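Local coordinates for malonyl CoA-acyl carrier protein transacylase (Synechocystis sp. PCC 6803 substr. Kazusa, PDB 4RR5) that catalyses transfer of the malonyl group from malonyl-CoA to holo-acyl carrier protein, supplying malonyl-ACP for fatty acid biosynthesis, at residues Y259-V262 and V267-G270; W5-Q10 and E91-Y96; A71-D76 and D288-L293; V219-T224 and M248-E253. All blocks are in the same frame, centred on the assembly; numbering follows the deposited sequence.

Contact 1 of 4, residues Y259-V262 and V267-G270; sequences YWEV and VLTG
Glu261 and Tyr259 reach from a strand to the first turn of the helix that follows it, inside the beta-alpha-beta unit formed by strand 258-262, helix 267-273 and strand 280-284. A first torsion of -163° turns the Glu261 chain away from its own N, and extended beyond CG it carries the carboxylate to the start of the helix. There each oxygen takes one backbone N-H: OE2 accepts from Leu268 N at 3.0 Å in a nearly straight bond (N-H...O 167°), and OE1 accepts from Thr269 N, also at 3.0 Å, in a more bent one. Both donors stand well above the carboxylate plane, so the group lies across the amides instead of meeting them edge-on. Two N-H groups at the N-terminal end of a helix would probably stabilise the negative charge. The carboxylate carbon also packs on the leucine, Glu261 CD lying 3.5 Å from Leu268 CB, where the two side chains cross at about a right angle.

Thr269 places OG1 between its backbone N and carbonyl carbon (chi1 51°), with its hydroxyl bonded to Asn283 ND2 in strand 280-284; its methyl CG2 comes 3.7 Å from Glu261 CB. Tyr259 extends its ring alongside the same turn, and the peptide joining Leu268 to Thr269 sits at the ring's edge, in its plane. The phenol OH also has Trp244 NE1 as a hydrogen-bond partner. Across the contact, Tyr259 OH donates to Leu268 O at 2.7 Å, approaching from above the carbonyl plane.

Contact 2 of 4, residues W5-Q10 and E91-Y96; sequences WVFPGQ and EYSALY
Two first torsions set the meeting of Phe7 with Ser93: in each residue the first atom beyond CB is anti to the carbonyl carbon, at chi1 -63° for Phe7 and -53° for Ser93. The first sends the phenylalanine ring from the end of strand 3-7 against helix 90-97. The second takes the serine hydroxyl to Glu67 OE1 of helix 56-76, to which it is hydrogen-bonded, so that the CB methylene, not the oxygen, is what the ring touches.

One face of the Phe7 ring lies under the helix backbone. Ser93 C stands 4.2 Å above the ring plane, over its centre, and the peptide it begins continues across the same face, with Ala94 N 3.8 Å from Phe7 CD1. The closest ring contacts fall at its two ortho carbons. Phe7 CD2 meets Ser93 CB at 3.6 Å, while Phe7 CD1 meets Ala94 CA at 3.8 Å and Ala94 CB at 3.9 Å. Small side chains at both helix positions let the backbones come close, the CA atoms of Phe7 and Ala94 being 6.4 Å apart.

The helix begins two residues after Ser88, the probable nucleophile, in a Gly-x-Ser-x-Gly sequence consistent with the nucleophile elbow of this acyltransferase fold. Phe7 joins strand 3-7, the neighbour of the strand (83-86) that leads into the elbow, to the helix leaving it. A peptide over the ring face, with a methylene and a methyl at its ortho carbons, makes a van der Waals seam, implying that, between these two segments, close fit and burial do the work, not directed polar bonds.

Contact 3 of 4, residues A71-D76 and D288-L293; sequences ADLLRD and DDLNSL
Leu290 projects from the short helix 287-291 near the C-terminus onto the last turn of the long helix 56-76, a helix-on-helix packing in which its forked end meets Leu73 and Leu74. Its CB points at the partner helix yet, like CG, stays beyond contact distance of it; the touching is left to the two methyls. With CG anti to the carbonyl carbon (chi1 -81°), the fork opens toward the two leucines, one branch to each. CD1 takes Leu73, lying 3.6 Å from Leu73 CD1 and 3.7 Å from Leu73 CB, where the side chains cross at about a right angle. CD2 takes Leu74, coming 3.8 Å from Leu74 CD2 and 3.9 Å from Leu74 CG. Cutting the residue back to an alanine here would remove both methyls and would probably open a gap between the helices, leaving Leu73 and Leu74 without this apolar partner. Leu74 continues the packing inward onto Trp260 and Val262 of strand 258-262, and Leu73 meets Ile26 of helix 25-38. Near the C-terminus, Ser292 OG turns back to donate to Asp288 O at 3.1 Å, in the carbonyl plane.

Contact 4 of 4, residues V219-T224 and M248-E253; sequences VDPSPT and MVNLGE
Asn250 on helix 244-254 turns its amide obliquely across Pro221, whose carbonyl faces the helix just before the chain bends at Ser222. Its CB is directed toward residues 219-224; a first torsion that sets CG anti to the carbonyl carbon (chi1 -72°) then brings ND2 forward. ND2 donates to Pro221 O with an N-H...O angle of 148°. The modelled separation of Asn250 ND2 and Pro221 O, 2.5 Å, is shorter than such a bond should be, so its exact length is doubtful. The donor stands far above the carbonyl plane (61° out of it), while the oxygen is only slightly tilted from the asparagine's own amide plane. Beside the bond runs the proline ring: Pro221 CB lies 3.9 Å and Pro221 CG 4.0 Å from Asn250 ND2, so the amide nitrogen has carbon along one flank as well as its acceptor.

A leucine in its place would keep bulk but lose the N-H, and would probably leave Pro221 O without this donor and the bent segment less firmly tied to the helix.

The bent segment has ties of its own. Ser222 OG donates to Asp220 OD1 at 3.1 Å from above the carboxylate plane, and Asp220 OD2 forms a salt bridge with Arg229 of helix 227-235. Leu216 of strand 215-217 also touches the Asn250 side chain. Far from the annotated catalytic residues, this is a side-chain-to-main-chain hydrogen bond joining a bent connection of the acyltransferase domain to the helix that leads into strand 258-262 of its parallel sheet.

In the fold
Contacts 1 and 2, with centres 11 Å apart, share the parallel sheet: strands 258-262 and 3-7 are neighbours, paired through Trp260 O to Val6 N at 2.8 Å and Val262 N to Val6 O at 2.9 Å. Contact 3 touches contact 1 through Leu74 CD1 and Val262 CG2, 3.7 Å apart, and is tied to contact 2 by Tyr96 OH and Asp72 OD2, 2.6 Å apart. Contact 4 lies beside contact 1, where Met248 SD is 3.7 Å from Tyr259 OH; its centre is 25 Å from that of contact 3. The probable active-site Ser88 is nearest contacts 1 and 2, its side chain about 9 Å from that of Leu268 and about 10 Å from that of Phe7.

Contact 1 of 4, residues Y259-V262 and V267-G270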
loop_
_atom_site.group_PDB
_atom_site.type_symbol
_atom_site.label_atom_id
_atom_site.label_comp_id
_atom_site.label_asym_id
_atom_site.label_seq_id
_atom_site.Cartn_x
_atom_site.Cartn_y
_atom_site.Cartn_z
ATOM N N TYR A 259 14.795 6.094 5.154
ATOM C CA TYR A 259 13.443 5.722 4.789
ATOM C C TYR A 259 13.241 6.013 3.308
ATOM O O TYR A 259 13.198 7.179 2.906
ATOM C CB TYR A 259 12.488 6.520 5.668
ATOM C CG TYR A 259 10.991 6.366 5.497
ATOM C CD1 TYR A 259 10.280 5.452 6.265
ATOM C CD2 TYR A 259 10.272 7.217 4.655
ATOM C CE1 TYR A 259 8.905 5.351 6.168
ATOM C CE2 TYR A 259 8.892 7.114 4.546
ATOM C CZ TYR A 259 8.221 6.185 5.311
ATOM O OH TYR A 259 6.864 6.073 5.232
ATOM N N TRP A 260 13.148 4.960 2.499
ATOM C CA TRP A 260 13.064 5.121 1.049
ATOM C C TRP A 260 11.712 4.694 0.525
ATOM O O TRP A 260 11.339 3.530 0.646
ATOM C CB TRP A 260 14.145 4.307 0.336
ATOM C CG TRP A 260 15.545 4.742 0.612
ATOM C CD1 TRP A 260 15.958 5.716 1.479
ATOM C CD2 TRP A 260 16.730 4.208 0.016
ATOM N NE1 TRP A 260 17.327 5.816 1.464
ATOM C CE2 TRP A 260 17.826 4.901 0.573
ATOM C CE3 TRP A 260 16.972 3.211 -0.932
ATOM C CZ2 TRP A 260 19.143 4.631 0.207
ATOM C CZ3 TRP A 260 18.274 2.948 -1.301
ATOM C CH2 TRP A 260 19.348 3.653 -0.726
ATOM N N GLU A 261 10.984 5.639 -0.059
ATOM C CA GLU A 261 9.727 5.326 -0.693
ATOM C C GLU A 261 10.027 4.802 -2.079
ATOM O O GLU A 261 10.481 5.545 -2.936
ATOM C CB GLU A 261 8.815 6.540 -0.772
ATOM C CG GLU A 261 7.371 6.179 -1.051
ATOM C CD GLU A 261 6.461 7.399 -1.050
ATOM O OE1 GLU A 261 6.937 8.496 -0.681
ATOM O OE2 GLU A 261 5.274 7.256 -1.422
ATOM N N VAL A 262 9.773 3.516 -2.283
ATOM C CA VAL A 262 10.075 2.850 -3.535
ATOM C C VAL A 262 8.789 2.715 -4.339
ATOM O O VAL A 262 8.041 1.755 -4.182
ATOM C CB VAL A 262 10.717 1.477 -3.273
ATOM C CG1 VAL A 262 11.055 0.777 -4.561
ATOM C CG2 VAL A 262 11.964 1.646 -2.396
ATOM N N VAL A 267 3.791 10.297 -1.171
ATOM C CA VAL A 267 2.819 10.153 -0.087
ATOM C C VAL A 267 3.406 9.600 1.223
ATOM O O VAL A 267 3.105 10.096 2.307
ATOM C CB VAL A 267 1.648 9.237 -0.502
ATOM C CG1 VAL A 267 0.644 9.116 0.647
ATOM C CG2 VAL A 267 0.970 9.755 -1.765
ATOM N N LEU A 268 4.245 8.578 1.124
ATOM C CA LEU A 268 4.705 7.880 2.312
ATOM C C LEU A 268 5.874 8.600 2.974
ATOM O O LEU A 268 6.104 8.447 4.177
ATOM C CB LEU A 268 5.093 6.436 1.975
ATOM C CG LEU A 268 4.010 5.455 1.502
ATOM C CD1 LEU A 268 4.608 4.069 1.493
ATOM C CD2 LEU A 268 2.758 5.481 2.374
ATOM N N THR A 269 6.622 9.377 2.198
ATOM C CA THR A 269 7.657 10.230 2.787
ATOM C C THR A 269 7.011 11.509 3.324
ATOM O O THR A 269 7.457 12.058 4.327
ATOM C CB THR A 269 8.764 10.612 1.783
ATOM O OG1 THR A 269 8.164 11.134 0.594
ATOM C CG2 THR A 269 9.646 9.417 1.450
ATOM N N GLY A 270 5.972 11.980 2.638
ATOM C CA GLY A 270 5.162 13.083 3.124
ATOM C C GLY A 270 4.618 12.775 4.511
ATOM O O GLY A 270 4.728 13.597 5.431
#

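Contact 2 of 4, residues W5-Q10 and E91-Y96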
loop_
_atom_site.group_PDB
_atom_site.type_symbol
_atom_site.label_atom_id
_atom_site.label_comp_id
_atom_site.label_asym_id
_atom_site.label_seq_id
_atom_site.Cartn_x
_atom_site.Cartn_y
_atom_site.Cartn_z
ATOM N N TRP A 5 12.766 0.196 3.099
ATOM C CA TRP A 5 12.084 0.433 1.823
ATOM C C TRP A 5 10.598 0.317 2.070
ATOM O O TRP A 5 10.138 -0.714 2.555
ATOM C CB TRP A 5 12.491 -0.557 0.738
ATOM C CG TRP A 5 13.924 -0.522 0.325
ATOM C CD1 TRP A 5 14.902 0.316 0.786
ATOM C CD2 TRP A 5 14.553 -1.384 -0.629
ATOM N NE1 TRP A 5 16.099 0.028 0.174
ATOM C CE2 TRP A 5 15.912 -1.016 -0.694
ATOM C CE3 TRP A 5 14.098 -2.425 -1.442
ATOM C CZ2 TRP A 5 16.818 -1.655 -1.541
ATOM C CZ3 TRP A 5 14.999 -3.059 -2.278
ATOM C CH2 TRP A 5 16.341 -2.674 -2.320
ATOM N N VAL A 6 9.851 1.374 1.768
ATOM C CA VAL A 6 8.407 1.357 1.962
ATOM C C VAL A 6 7.687 1.556 0.631
ATOM O O VAL A 6 8.105 2.367 -0.197
ATOM C CB VAL A 6 7.951 2.426 2.991
ATOM C CG1 VAL A 6 8.588 2.156 4.325
ATOM C CG2 VAL A 6 8.291 3.831 2.521
ATOM N N PHE A 7 6.606 0.804 0.437
ATOM C CA PHE A 7 5.922 0.755 -0.854
ATOM C C PHE A 7 4.531 1.413 -0.845
ATOM O O PHE A 7 3.650 1.035 -0.080
ATOM C CB PHE A 7 5.849 -0.702 -1.319
ATOM C CG PHE A 7 7.215 -1.315 -1.568
ATOM C CD1 PHE A 7 7.971 -1.833 -0.509
ATOM C CD2 PHE A 7 7.766 -1.332 -2.843
ATOM C CE1 PHE A 7 9.254 -2.377 -0.724
ATOM C CE2 PHE A 7 9.044 -1.875 -3.075
ATOM C CZ PHE A 7 9.790 -2.395 -2.016
ATOM N N PRO A 8 4.336 2.425 -1.702
ATOM C CA PRO A 8 3.057 3.136 -1.693
ATOM C C PRO A 8 1.906 2.334 -2.310
ATOM O O PRO A 8 2.112 1.462 -3.152
ATOM C CB PRO A 8 3.357 4.390 -2.516
ATOM C CG PRO A 8 4.430 3.953 -3.457
ATOM C CD PRO A 8 5.288 3.008 -2.667
ATOM N N GLY A 9 0.686 2.624 -1.889
ATOM C CA GLY A 9 -0.450 1.918 -2.436
ATOM C C GLY A 9 -1.345 2.826 -3.255
ATOM O O GLY A 9 -0.878 3.793 -3.855
ATOM N N GLN A 10 -2.634 2.484 -3.261
ATOM C CA GLN A 10 -3.666 3.168 -4.023
ATOM C C GLN A 10 -3.652 4.657 -3.738
ATOM O O GLN A 10 -3.510 5.058 -2.586
ATOM C CB GLN A 10 -5.035 2.588 -3.679
ATOM C CG GLN A 10 -6.198 3.204 -4.436
ATOM C CD GLN A 10 -6.404 2.546 -5.778
ATOM O OE1 GLN A 10 -6.401 1.318 -5.878
ATOM N NE2 GLN A 10 -6.581 3.356 -6.822
ATOM N N GLU A 91 2.062 -3.661 0.685
ATOM C CA GLU A 91 2.503 -4.807 1.480
ATOM C C GLU A 91 2.903 -5.966 0.574
ATOM O O GLU A 91 3.884 -6.659 0.848
ATOM C CB GLU A 91 1.398 -5.250 2.454
ATOM C CG GLU A 91 1.802 -6.357 3.466
ATOM C CD GLU A 91 1.112 -6.166 4.820
ATOM O OE1 GLU A 91 0.461 -7.120 5.306
ATOM O OE2 GLU A 91 1.201 -5.045 5.384
ATOM N N TYR A 92 2.148 -6.165 -0.507
ATOM C CA TYR A 92 2.461 -7.209 -1.485
ATOM C C TYR A 92 3.823 -6.959 -2.119
ATOM O O TYR A 92 4.633 -7.877 -2.241
ATOM C CB TYR A 92 1.359 -7.304 -2.556
ATOM C CG TYR A 92 0.085 -7.897 -1.989
ATOM C CD1 TYR A 92 -0.816 -7.104 -1.267
ATOM C CD2 TYR A 92 -0.199 -9.255 -2.132
ATOM C CE1 TYR A 92 -1.960 -7.650 -0.708
ATOM C CE2 TYR A 92 -1.343 -9.800 -1.589
ATOM C CZ TYR A 92 -2.219 -8.999 -0.875
ATOM O OH TYR A 92 -3.359 -9.549 -0.328
ATOM N N SER A 93 4.075 -5.714 -2.503
ATOM C CA SER A 93 5.367 -5.345 -3.042
ATOM C C SER A 93 6.454 -5.580 -1.996
ATOM O O SER A 93 7.538 -6.076 -2.317
ATOM C CB SER A 93 5.371 -3.884 -3.499
ATOM O OG SER A 93 4.292 -3.608 -4.383
ATOM N N ALA A 94 6.165 -5.218 -0.749
ATOM C CA ALA A 94 7.119 -5.431 0.333
ATOM C C ALA A 94 7.404 -6.930 0.512
ATOM O O ALA A 94 8.555 -7.349 0.632
ATOM C CB ALA A 94 6.596 -4.818 1.624
ATOM N N LEU A 95 6.350 -7.733 0.508
ATOM C CA LEU A 95 6.480 -9.182 0.632
ATOM C C LEU A 95 7.317 -9.802 -0.497
ATOM O O LEU A 95 8.119 -10.706 -0.257
ATOM C CB LEU A 95 5.098 -9.823 0.674
ATOM C CG LEU A 95 4.316 -9.534 1.968
ATOM C CD1 LEU A 95 2.905 -10.123 1.904
ATOM C CD2 LEU A 95 5.084 -10.054 3.213
ATOM N N TYR A 96 7.138 -9.314 -1.723
ATOM C CA TYR A 96 7.926 -9.798 -2.847
ATOM C C TYR A 96 9.369 -9.379 -2.667
ATOM O O TYR A 96 10.286 -10.134 -2.967
ATOM C CB TYR A 96 7.402 -9.274 -4.201
ATOM C CG TYR A 96 8.483 -9.324 -5.262
ATOM C CD1 TYR A 96 8.829 -10.530 -5.873
ATOM C CD2 TYR A 96 9.204 -8.181 -5.613
ATOM C CE1 TYR A 96 9.842 -10.592 -6.818
ATOM C CE2 TYR A 96 10.214 -8.241 -6.554
ATOM C CZ TYR A 96 10.524 -9.443 -7.161
ATOM O OH TYR A 96 11.530 -9.495 -8.106
#

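Contact 3 of 4, residues A71-D76 and D288-L293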
loop_
_atom_site.group_PDB
_atom_site.type_symbol
_atom_site.label_atom_id
_atom_site.label_comp_id
_atom_site.label_asym_id
_atom_site.label_seq_id
_atom_site.Cartn_x
_atom_site.Cartn_y
_atom_site.Cartn_z
ATOM N N ALA A 71 12.281 -2.305 -6.953
ATOM C CA ALA A 71 13.025 -3.069 -5.961
ATOM C C ALA A 71 14.197 -3.826 -6.589
ATOM O O ALA A 71 15.302 -3.867 -6.037
ATOM C CB ALA A 71 12.104 -4.036 -5.246
ATOM N N ASP A 72 13.954 -4.442 -7.739
ATOM C CA ASP A 72 15.005 -5.197 -8.394
ATOM C C ASP A 72 16.052 -4.271 -9.000
ATOM O O ASP A 72 17.229 -4.610 -9.044
ATOM C CB ASP A 72 14.420 -6.105 -9.458
ATOM C CG ASP A 72 13.603 -7.211 -8.864
ATOM O OD1 ASP A 72 13.738 -7.454 -7.652
ATOM O OD2 ASP A 72 12.832 -7.847 -9.595
ATOM N N LEU A 73 15.628 -3.099 -9.462
ATOM C CA LEU A 73 16.571 -2.119 -9.991
ATOM C C LEU A 73 17.515 -1.628 -8.889
ATOM O O LEU A 73 18.720 -1.513 -9.107
ATOM C CB LEU A 73 15.829 -0.951 -10.632
ATOM C CG LEU A 73 15.197 -1.322 -11.972
ATOM C CD1 LEU A 73 14.359 -0.173 -12.492
ATOM C CD2 LEU A 73 16.275 -1.726 -12.965
ATOM N N LEU A 74 16.951 -1.359 -7.712
ATOM C CA LEU A 74 17.724 -1.017 -6.523
ATOM C C LEU A 74 18.731 -2.111 -6.160
ATOM O O LEU A 74 19.907 -1.833 -5.915
ATOM C CB LEU A 74 16.783 -0.753 -5.349
ATOM C CG LEU A 74 16.155 0.628 -5.424
ATOM C CD1 LEU A 74 14.910 0.737 -4.530
ATOM C CD2 LEU A 74 17.210 1.689 -5.079
ATOM N N ARG A 75 18.263 -3.355 -6.147
ATOM C CA ARG A 75 19.139 -4.491 -5.892
ATOM C C ARG A 75 20.291 -4.545 -6.882
ATOM O O ARG A 75 21.450 -4.659 -6.483
ATOM C CB ARG A 75 18.351 -5.797 -5.920
ATOM C CG ARG A 75 17.462 -5.961 -4.686
ATOM C CD ARG A 75 17.032 -7.398 -4.461
ATOM N NE ARG A 75 16.241 -7.516 -3.244
ATOM C CZ ARG A 75 16.750 -7.505 -2.014
ATOM N NH1 ARG A 75 18.059 -7.386 -1.823
ATOM N NH2 ARG A 75 15.945 -7.609 -0.972
ATOM N N ASP A 76 19.978 -4.428 -8.166
ATOM C CA ASP A 76 20.997 -4.441 -9.204
ATOM C C ASP A 76 22.073 -3.368 -8.995
ATOM O O ASP A 76 23.249 -3.609 -9.269
ATOM C CB ASP A 76 20.347 -4.265 -10.572
ATOM C CG ASP A 76 21.215 -4.791 -11.696
ATOM O OD1 ASP A 76 21.426 -6.023 -11.748
ATOM O OD2 ASP A 76 21.683 -3.970 -12.516
ATOM N N ASP A 288 15.481 8.576 -13.036
ATOM C CA ASP A 288 16.291 9.710 -12.593
ATOM C C ASP A 288 16.667 9.622 -11.115
ATOM O O ASP A 288 17.774 10.005 -10.732
ATOM C CB ASP A 288 15.563 11.028 -12.865
ATOM C CG ASP A 288 16.526 12.193 -13.068
ATOM O OD1 ASP A 288 17.619 12.195 -12.440
ATOM O OD2 ASP A 288 16.196 13.092 -13.873
ATOM N N ASP A 289 15.747 9.116 -10.295
ATOM C CA ASP A 289 16.019 8.881 -8.881
ATOM C C ASP A 289 17.089 7.819 -8.724
ATOM O O ASP A 289 17.995 7.950 -7.907
ATOM C CB ASP A 289 14.756 8.428 -8.132
ATOM C CG ASP A 289 13.598 9.373 -8.313
ATOM O OD1 ASP A 289 13.832 10.593 -8.277
ATOM O OD2 ASP A 289 12.458 8.896 -8.491
ATOM N N LEU A 290 16.956 6.743 -9.489
ATOM C CA LEU A 290 17.863 5.611 -9.364
ATOM C C LEU A 290 19.292 6.020 -9.674
ATOM O O LEU A 290 20.249 5.550 -9.046
ATOM C CB LEU A 290 17.437 4.481 -10.301
ATOM C CG LEU A 290 16.305 3.567 -9.840
ATOM C CD1 LEU A 290 15.763 2.767 -11.022
ATOM C CD2 LEU A 290 16.796 2.650 -8.722
ATOM N N ASN A 291 19.422 6.907 -10.657
ATOM C CA ASN A 291 20.724 7.263 -11.193
ATOM C C ASN A 291 21.549 8.134 -10.250
ATOM O O ASN A 291 22.772 8.173 -10.359
ATOM C CB ASN A 291 20.542 7.952 -12.546
ATOM C CG ASN A 291 19.956 7.022 -13.587
ATOM O OD1 ASN A 291 19.991 5.795 -13.423
ATOM N ND2 ASN A 291 19.427 7.595 -14.672
ATOM N N SER A 292 20.873 8.807 -9.317
ATOM C CA SER A 292 21.522 9.668 -8.331
ATOM C C SER A 292 21.995 8.861 -7.145
ATOM O O SER A 292 22.452 9.413 -6.150
ATOM C CB SER A 292 20.569 10.751 -7.855
ATOM O OG SER A 292 19.871 11.321 -8.947
ATOM N N LEU A 293 21.867 7.547 -7.270
ATOM C CA LEU A 293 22.218 6.617 -6.218
ATOM C C LEU A 293 21.314 6.829 -5.005
ATOM O O LEU A 293 20.203 6.286 -4.941
ATOM C CB LEU A 293 23.701 6.753 -5.844
ATOM C CG LEU A 293 24.589 5.693 -6.508
ATOM C CD1 LEU A 293 24.470 5.747 -8.038
ATOM C CD2 LEU A 293 26.045 5.805 -6.056
#

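Contact 4 of 4, residues V219-T224 and M248-E253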
loop_
_atom_site.group_PDB
_atom_site.type_symbol
_atom_site.label_atom_id
_atom_site.label_comp_id
_atom_site.label_asym_id
_atom_site.label_seq_id
_atom_site.Cartn_x
_atom_site.Cartn_y
_atom_site.Cartn_z
ATOM N N VAL A 219 -1.636 -4.652 9.628
ATOM C CA VAL A 219 -2.489 -4.881 10.796
ATOM C C VAL A 219 -1.693 -5.030 12.094
ATOM O O VAL A 219 -2.264 -4.938 13.178
ATOM C CB VAL A 219 -3.385 -6.132 10.636
ATOM C CG1 VAL A 219 -4.420 -5.909 9.539
ATOM C CG2 VAL A 219 -2.548 -7.395 10.384
ATOM N N ASP A 220 -0.385 -5.260 11.990
ATOM C CA ASP A 220 0.446 -5.447 13.182
ATOM C C ASP A 220 1.916 -5.188 12.857
ATOM O O ASP A 220 2.679 -6.120 12.570
ATOM C CB ASP A 220 0.241 -6.862 13.758
ATOM C CG ASP A 220 1.212 -7.194 14.896
ATOM O OD1 ASP A 220 1.743 -6.269 15.559
ATOM O OD2 ASP A 220 1.442 -8.395 15.126
ATOM N N PRO A 221 2.316 -3.912 12.912
ATOM C CA PRO A 221 3.605 -3.432 12.407
ATOM C C PRO A 221 4.777 -3.724 13.323
ATOM O O PRO A 221 5.723 -2.935 13.369
ATOM C CB PRO A 221 3.391 -1.923 12.289
ATOM C CG PRO A 221 2.363 -1.619 13.294
ATOM C CD PRO A 221 1.445 -2.806 13.324
ATOM N N SER A 222 4.707 -4.829 14.050
ATOM C CA SER A 222 5.857 -5.295 14.787
ATOM C C SER A 222 6.654 -6.133 13.811
ATOM O O SER A 222 6.095 -6.989 13.121
ATOM C CB SER A 222 5.457 -6.099 16.032
ATOM O OG SER A 222 4.711 -7.256 15.683
ATOM N N PRO A 223 7.961 -5.872 13.729
ATOM C CA PRO A 223 8.836 -6.564 12.781
ATOM C C PRO A 223 8.752 -8.065 12.934
ATOM O O PRO A 223 8.821 -8.534 14.062
ATOM C CB PRO A 223 10.236 -6.063 13.162
ATOM C CG PRO A 223 10.004 -4.770 13.869
ATOM C CD PRO A 223 8.690 -4.910 14.572
ATOM N N THR A 224 8.584 -8.796 11.837
ATOM C CA THR A 224 8.752 -10.247 11.862
ATOM C C THR A 224 9.192 -10.784 10.509
ATOM O O THR A 224 9.129 -10.086 9.512
ATOM C CB THR A 224 7.478 -10.996 12.267
ATOM O OG1 THR A 224 7.725 -12.406 12.158
ATOM C CG2 THR A 224 6.331 -10.641 11.359
ATOM N N MET A 248 5.847 3.621 10.955
ATOM C CA MET A 248 6.955 4.566 10.911
ATOM C C MET A 248 7.658 4.728 12.263
ATOM O O MET A 248 8.893 4.784 12.331
ATOM C CB MET A 248 6.452 5.916 10.398
ATOM C CG MET A 248 6.021 5.845 8.954
ATOM S SD MET A 248 5.336 7.358 8.317
ATOM C CE MET A 248 3.841 7.482 9.312
ATOM N N VAL A 249 6.873 4.795 13.332
ATOM C CA VAL A 249 7.427 4.897 14.676
ATOM C C VAL A 249 8.254 3.665 15.022
ATOM O O VAL A 249 9.343 3.786 15.596
ATOM C CB VAL A 249 6.324 5.070 15.738
ATOM C CG1 VAL A 249 6.942 5.234 17.115
ATOM C CG2 VAL A 249 5.436 6.257 15.404
ATOM N N ASN A 250 7.735 2.487 14.672
ATOM C CA ASN A 250 8.438 1.225 14.919
ATOM C C ASN A 250 9.760 1.165 14.189
ATOM O O ASN A 250 10.744 0.628 14.698
ATOM C CB ASN A 250 7.586 0.039 14.499
ATOM C CG ASN A 250 6.420 -0.191 15.430
ATOM O OD1 ASN A 250 6.089 0.668 16.251
ATOM N ND2 ASN A 250 5.781 -1.349 15.307
ATOM N N LEU A 251 9.758 1.714 12.978
ATOM C CA LEU A 251 10.945 1.773 12.150
ATOM C C LEU A 251 12.003 2.601 12.836
ATOM O O LEU A 251 13.082 2.099 13.150
ATOM C CB LEU A 251 10.621 2.365 10.783
ATOM C CG LEU A 251 9.912 1.442 9.796
ATOM C CD1 LEU A 251 9.728 2.163 8.466
ATOM C CD2 LEU A 251 10.707 0.158 9.630
ATOM N N GLY A 252 11.672 3.869 13.078
ATOM C CA GLY A 252 12.573 4.812 13.717
ATOM C C GLY A 252 13.166 4.310 15.022
ATOM O O GLY A 252 14.274 4.698 15.395
ATOM N N GLU A 253 12.451 3.418 15.701
ATOM C CA GLU A 253 12.873 2.973 17.024
ATOM C C GLU A 253 13.539 1.597 17.051
ATOM O O GLU A 253 14.269 1.284 17.992
ATOM C CB GLU A 253 11.673 2.998 17.975
ATOM C CG GLU A 253 11.169 4.420 18.226
ATOM C CD GLU A 253 10.224 4.523 19.408
ATOM O OE1 GLU A 253 9.344 3.644 19.560
ATOM O OE2 GLU A 253 10.375 5.486 20.192
#